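Local structure of uncharacterized protein (Sinorhizobium meliloti, 4DNH) at residues R379-L382 against A383-V387; A58-W61 against E62-L65. The protein is of unknown function but has a TIM-barrel fold and probably belongs to the dihydrodipicolinate synthase family. All blocks are in the same frame, centred on the assembly; numbering follows the deposited sequence.

Interaction 1. Residues R379-L382 against A383-V387; sequences RRVL and AMHGV
Leu-382 and Val-387 meet in a Schellman motif that closes the C-terminal end of helix 371-384, the last helix of the chain. The Leu-382 carbonyl takes the hydrogen bond of the motif, 2.7 Å from Val-387 N to Leu-382 O. The donor sits above the carbonyl plane, 38° out of it. A second bond, 2.7 Å from Gly-386 N to Ala-383 O, completes the motif. Gly-386 has positive phi, which reverses the chain and brings Val-387 back over the helix. There the two side chains pack, with Leu-382 CB 4.0 Å from Val-387 CB. Just before the cap the helix is still regular: Met-384 N bonds Arg-380 O at 3.1 Å, with an N-H...O angle of 167°. His-385 N still reaches Val-381 O at 3.2 Å and bonds weakly to Leu-382 O. Its imidazole CG lies beside the backbone N (chi1 -73°), and this brings ND1 3.0 Å from Val-381 O. On the buried side, Leu-382 packs on Ile-5, Leu-7 and Pro-8 of strand 4-9, and Val-381 on Phe-329 and Tyr-332. The carbonyls of Val-381, Leu-382 and Ala-383 thus take N-H groups from the turn, with an apolar contact beside them.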
loop_
_atom_site.group_PDB
_atom_site.type_symbol
_atom_site.label_atom_id
_atom_site.label_comp_id
_atom_site.label_asym_id
_atom_site.label_seq_id
_atom_site.Cartn_x
_atom_site.Cartn_y
_atom_site.Cartn_z
ATOM N N ARG A 379 -14.660 -19.461 10.768
ATOM C CA ARG A 379 -15.207 -20.816 10.872
ATOM C C ARG A 379 -15.480 -21.412 9.493
ATOM O O ARG A 379 -15.209 -22.590 9.272
ATOM C CB ARG A 379 -16.477 -20.845 11.721
ATOM C CG ARG A 379 -16.303 -21.366 13.137
ATOM C CD ARG A 379 -16.939 -20.392 14.127
ATOM N NE ARG A 379 -17.605 -21.035 15.255
ATOM C CZ ARG A 379 -17.021 -21.365 16.405
ATOM N NH1 ARG A 379 -15.734 -21.140 16.600
ATOM N NH2 ARG A 379 -17.729 -21.946 17.367
ATOM N N ARG A 380 -16.004 -20.598 8.574
ATOM C CA ARG A 380 -16.301 -21.058 7.216
ATOM C C ARG A 380 -15.031 -21.405 6.459
ATOM O O ARG A 380 -15.019 -22.346 5.656
ATOM C CB ARG A 380 -17.129 -20.029 6.423
ATOM C CG ARG A 380 -18.628 -20.291 6.475
ATOM C CD ARG A 380 -19.401 -19.638 5.333
ATOM N NE ARG A 380 -19.961 -18.334 5.699
ATOM C CZ ARG A 380 -19.616 -17.168 5.146
ATOM N NH1 ARG A 380 -18.702 -17.101 4.177
ATOM N NH2 ARG A 380 -20.193 -16.049 5.568
ATOM N N VAL A 381 -13.966 -20.658 6.736
ATOM C CA VAL A 381 -12.653 -20.900 6.142
ATOM C C VAL A 381 -12.028 -22.203 6.666
ATOM O O VAL A 381 -11.538 -23.018 5.882
ATOM C CB VAL A 381 -11.716 -19.684 6.339
ATOM C CG1 VAL A 381 -10.293 -20.016 5.911
ATOM C CG2 VAL A 381 -12.251 -18.483 5.558
ATOM N N LEU A 382 -12.063 -22.407 7.978
ATOM C CA LEU A 382 -11.658 -23.681 8.573
ATOM C C LEU A 382 -12.451 -24.864 8.032
ATOM O O LEU A 382 -11.873 -25.921 7.760
ATOM C CB LEU A 382 -11.837 -23.651 10.085
ATOM C CG LEU A 382 -10.736 -23.308 11.079
ATOM C CD1 LEU A 382 -9.575 -22.550 10.461
ATOM C CD2 LEU A 382 -11.369 -22.511 12.216
ATOM N N ALA A 383 -13.767 -24.702 7.890
ATOM C CA ALA A 383 -14.633 -25.805 7.443
ATOM C C ALA A 383 -14.229 -26.237 6.037
ATOM O O ALA A 383 -14.053 -27.426 5.770
ATOM C CB ALA A 383 -16.099 -25.409 7.490
HETATM N N MSE A 384 -14.055 -25.245 5.167
HETATM C CA MSE A 384 -13.527 -25.409 3.819
HETATM C C MSE A 384 -12.206 -26.148 3.773
HETATM O O MSE A 384 -11.914 -26.848 2.796
HETATM C CB MSE A 384 -13.334 -23.978 3.339
HETATM C CG MSE A 384 -13.262 -23.819 1.826
HETATM SE SE MSE A 384 -14.673 -24.889 0.956
HETATM C CE MSE A 384 -13.487 -26.030 -0.141
ATOM N N HIS A 385 -11.393 -26.000 4.818
ATOM C CA HIS A 385 -10.136 -26.735 4.936
ATOM C C HIS A 385 -10.325 -28.033 5.685
ATOM O O HIS A 385 -9.350 -28.644 6.130
ATOM C CB HIS A 385 -9.088 -25.882 5.649
ATOM C CG HIS A 385 -8.524 -24.751 4.812
ATOM N ND1 HIS A 385 -9.298 -23.945 4.056
ATOM C CD2 HIS A 385 -7.212 -24.291 4.660
ATOM C CE1 HIS A 385 -8.522 -23.029 3.439
ATOM N NE2 HIS A 385 -7.248 -23.238 3.816
ATOM N N GLY A 386 -11.576 -28.460 5.856
ATOM C CA GLY A 386 -11.887 -29.695 6.577
ATOM C C GLY A 386 -11.640 -29.642 8.073
ATOM O O GLY A 386 -11.204 -30.620 8.666
ATOM N N VAL A 387 -11.921 -28.493 8.680
ATOM C CA VAL A 387 -11.807 -28.311 10.122
ATOM C C VAL A 387 -13.085 -27.677 10.693
ATOM O O VAL A 387 -13.891 -28.348 11.342
ATOM C CB VAL A 387 -10.605 -27.410 10.489
ATOM C CG1 VAL A 387 -10.362 -27.459 11.985
ATOM C CG2 VAL A 387 -9.347 -27.807 9.716
#

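Interaction 2. Residues A58-W61 against E62-L65; sequences AIDW and ERTL
Asp-60 meets Arg-63 and Thr-64 at the start of helix 61-73, where Asp-60 is the N-cap. Its carboxylate accepts from Arg-63 N through OD1. This capping bond is weak, 3.2 Å from Arg-63 N to Asp-60 OD1, but straight at 179°. CG stands anti to the backbone N (chi1 -180°), which swings the carboxylate over the first turn. The other oxygen, OD2, lies 3.1 Å from Arg-63 CB, and the two side chains run alongside each other. With an alanine here, the N-H of Arg-63 would probably lose its cap and the first turn would be less firmly held.

The Asp-60 carbonyl is gripped twice by one residue. Thr-64 N comes nearly along the C=O axis, 2.9 Å from Asp-60 O. Thr-64 OG1 also donates to Asp-60 O, from above the carbonyl plane. The same hydroxyl is bonded to Val-44 N, which ties the helix start to a neighbouring loop. Farther on, Leu-65 N bonds Trp-61 O at 2.8 Å, and Leu-65 CG rests against that oxygen.

Around this core, Arg-63 NH1 is hydrogen-bonded to Leu-336 O, while Arg-63 NE forms a salt bridge with Glu-62 OE1 at 2.9 Å. The carboxylate is met on its syn side. Trp-61 turns to helix 93-108, where it makes a cation-pi contact with Arg-102. Ile-59 CG2 lies over one face of the Trp-61 ring, 3.8 Å above its plane and offset toward the rim.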
loop_
_atom_site.group_PDB
_atom_site.type_symbol
_atom_site.label_atom_id
_atom_site.label_comp_id
_atom_site.label_asym_id
_atom_site.label_seq_id
_atom_site.Cartn_x
_atom_site.Cartn_y
_atom_site.Cartn_z
ATOM N N ALA A 58 -10.692 -10.103 -13.070
ATOM C CA ALA A 58 -12.066 -9.648 -13.234
ATOM C C ALA A 58 -12.406 -8.962 -11.940
ATOM O O ALA A 58 -12.296 -9.573 -10.871
ATOM C CB ALA A 58 -12.989 -10.815 -13.471
ATOM N N ILE A 59 -12.792 -7.697 -12.028
ATOM C CA ILE A 59 -12.890 -6.848 -10.845
ATOM C C ILE A 59 -14.341 -6.564 -10.476
ATOM O O ILE A 59 -15.198 -6.370 -11.339
ATOM C CB ILE A 59 -12.107 -5.526 -11.056
ATOM C CG1 ILE A 59 -10.607 -5.826 -11.225
ATOM C CG2 ILE A 59 -12.341 -4.546 -9.907
ATOM C CD1 ILE A 59 -9.783 -4.683 -11.787
ATOM N N ASP A 60 -14.621 -6.564 -9.182
ATOM C CA ASP A 60 -15.902 -6.101 -8.704
ATOM C C ASP A 60 -15.776 -4.604 -8.436
ATOM O O ASP A 60 -15.286 -4.199 -7.391
ATOM C CB ASP A 60 -16.268 -6.863 -7.433
ATOM C CG ASP A 60 -17.598 -6.442 -6.863
ATOM O OD1 ASP A 60 -18.198 -5.472 -7.370
ATOM O OD2 ASP A 60 -18.054 -7.077 -5.898
ATOM N N TRP A 61 -16.201 -3.775 -9.378
ATOM C CA TRP A 61 -16.098 -2.308 -9.217
ATOM C C TRP A 61 -16.820 -1.734 -8.025
ATOM O O TRP A 61 -16.275 -0.902 -7.305
ATOM C CB TRP A 61 -16.530 -1.621 -10.492
ATOM C CG TRP A 61 -15.678 -2.085 -11.640
ATOM C CD1 TRP A 61 -16.043 -2.925 -12.684
ATOM C CD2 TRP A 61 -14.259 -1.787 -11.862
ATOM N NE1 TRP A 61 -14.987 -3.124 -13.540
ATOM C CE2 TRP A 61 -13.883 -2.479 -13.094
ATOM C CE3 TRP A 61 -13.304 -1.020 -11.199
ATOM C CZ2 TRP A 61 -12.607 -2.408 -13.614
ATOM C CZ3 TRP A 61 -12.019 -0.953 -11.733
ATOM C CH2 TRP A 61 -11.674 -1.640 -12.912
ATOM N N GLU A 62 -18.053 -2.177 -7.803
ATOM C CA GLU A 62 -18.872 -1.684 -6.713
ATOM C C GLU A 62 -18.168 -1.942 -5.386
ATOM O O GLU A 62 -17.975 -1.024 -4.586
ATOM C CB GLU A 62 -20.261 -2.337 -6.762
ATOM C CG GLU A 62 -21.291 -1.708 -5.834
ATOM C CD GLU A 62 -21.501 -2.467 -4.521
ATOM O OE1 GLU A 62 -20.652 -3.301 -4.130
ATOM O OE2 GLU A 62 -22.543 -2.222 -3.860
ATOM N N ARG A 63 -17.752 -3.184 -5.165
ATOM C CA ARG A 63 -17.078 -3.517 -3.935
ATOM C C ARG A 63 -15.706 -2.821 -3.802
ATOM O O ARG A 63 -15.338 -2.383 -2.709
ATOM C CB ARG A 63 -16.957 -5.025 -3.811
ATOM C CG ARG A 63 -17.070 -5.536 -2.388
ATOM C CD ARG A 63 -18.507 -5.844 -1.993
ATOM N NE ARG A 63 -19.342 -4.650 -1.902
ATOM C CZ ARG A 63 -19.380 -3.798 -0.876
ATOM N NH1 ARG A 63 -18.618 -3.981 0.193
ATOM N NH2 ARG A 63 -20.192 -2.748 -0.927
ATOM N N THR A 64 -14.964 -2.704 -4.900
ATOM C CA THR A 64 -13.664 -2.018 -4.895
ATOM C C THR A 64 -13.813 -0.539 -4.566
ATOM O O THR A 64 -13.097 -0.019 -3.711
ATOM C CB THR A 64 -12.937 -2.189 -6.244
ATOM O OG1 THR A 64 -12.650 -3.577 -6.447
ATOM C CG2 THR A 64 -11.646 -1.409 -6.293
ATOM N N LEU A 65 -14.759 0.138 -5.223
ATOM C CA LEU A 65 -14.986 1.561 -4.951
ATOM C C LEU A 65 -15.597 1.816 -3.578
ATOM O O LEU A 65 -15.260 2.804 -2.935
ATOM C CB LEU A 65 -15.801 2.230 -6.049
ATOM C CG LEU A 65 -15.314 2.059 -7.486
ATOM C CD1 LEU A 65 -16.405 2.483 -8.477
ATOM C CD2 LEU A 65 -14.015 2.823 -7.714
#

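Interaction 2 comes first along the chain and interaction 1 last. Their centres are 26 Å apart, and their nearest atoms are about 13 Å apart, without touching. Interaction 2 opens helix 61-73, which follows barrel strand 37-40 and precedes strand 77-80. It lies in the connection between the first two strands of the eight-stranded parallel barrel. Interaction 1 ends helix 371-384, beyond the last barrel strand, 273-276. Its centre lies about 29 Å from the centre of the chain, against the N-terminal strand 4-9 and helices 323-333 and 352-364. One contact starts a helix of the barrel, and the other finishes the last helix of the chain, in the helical region after the barrel strands.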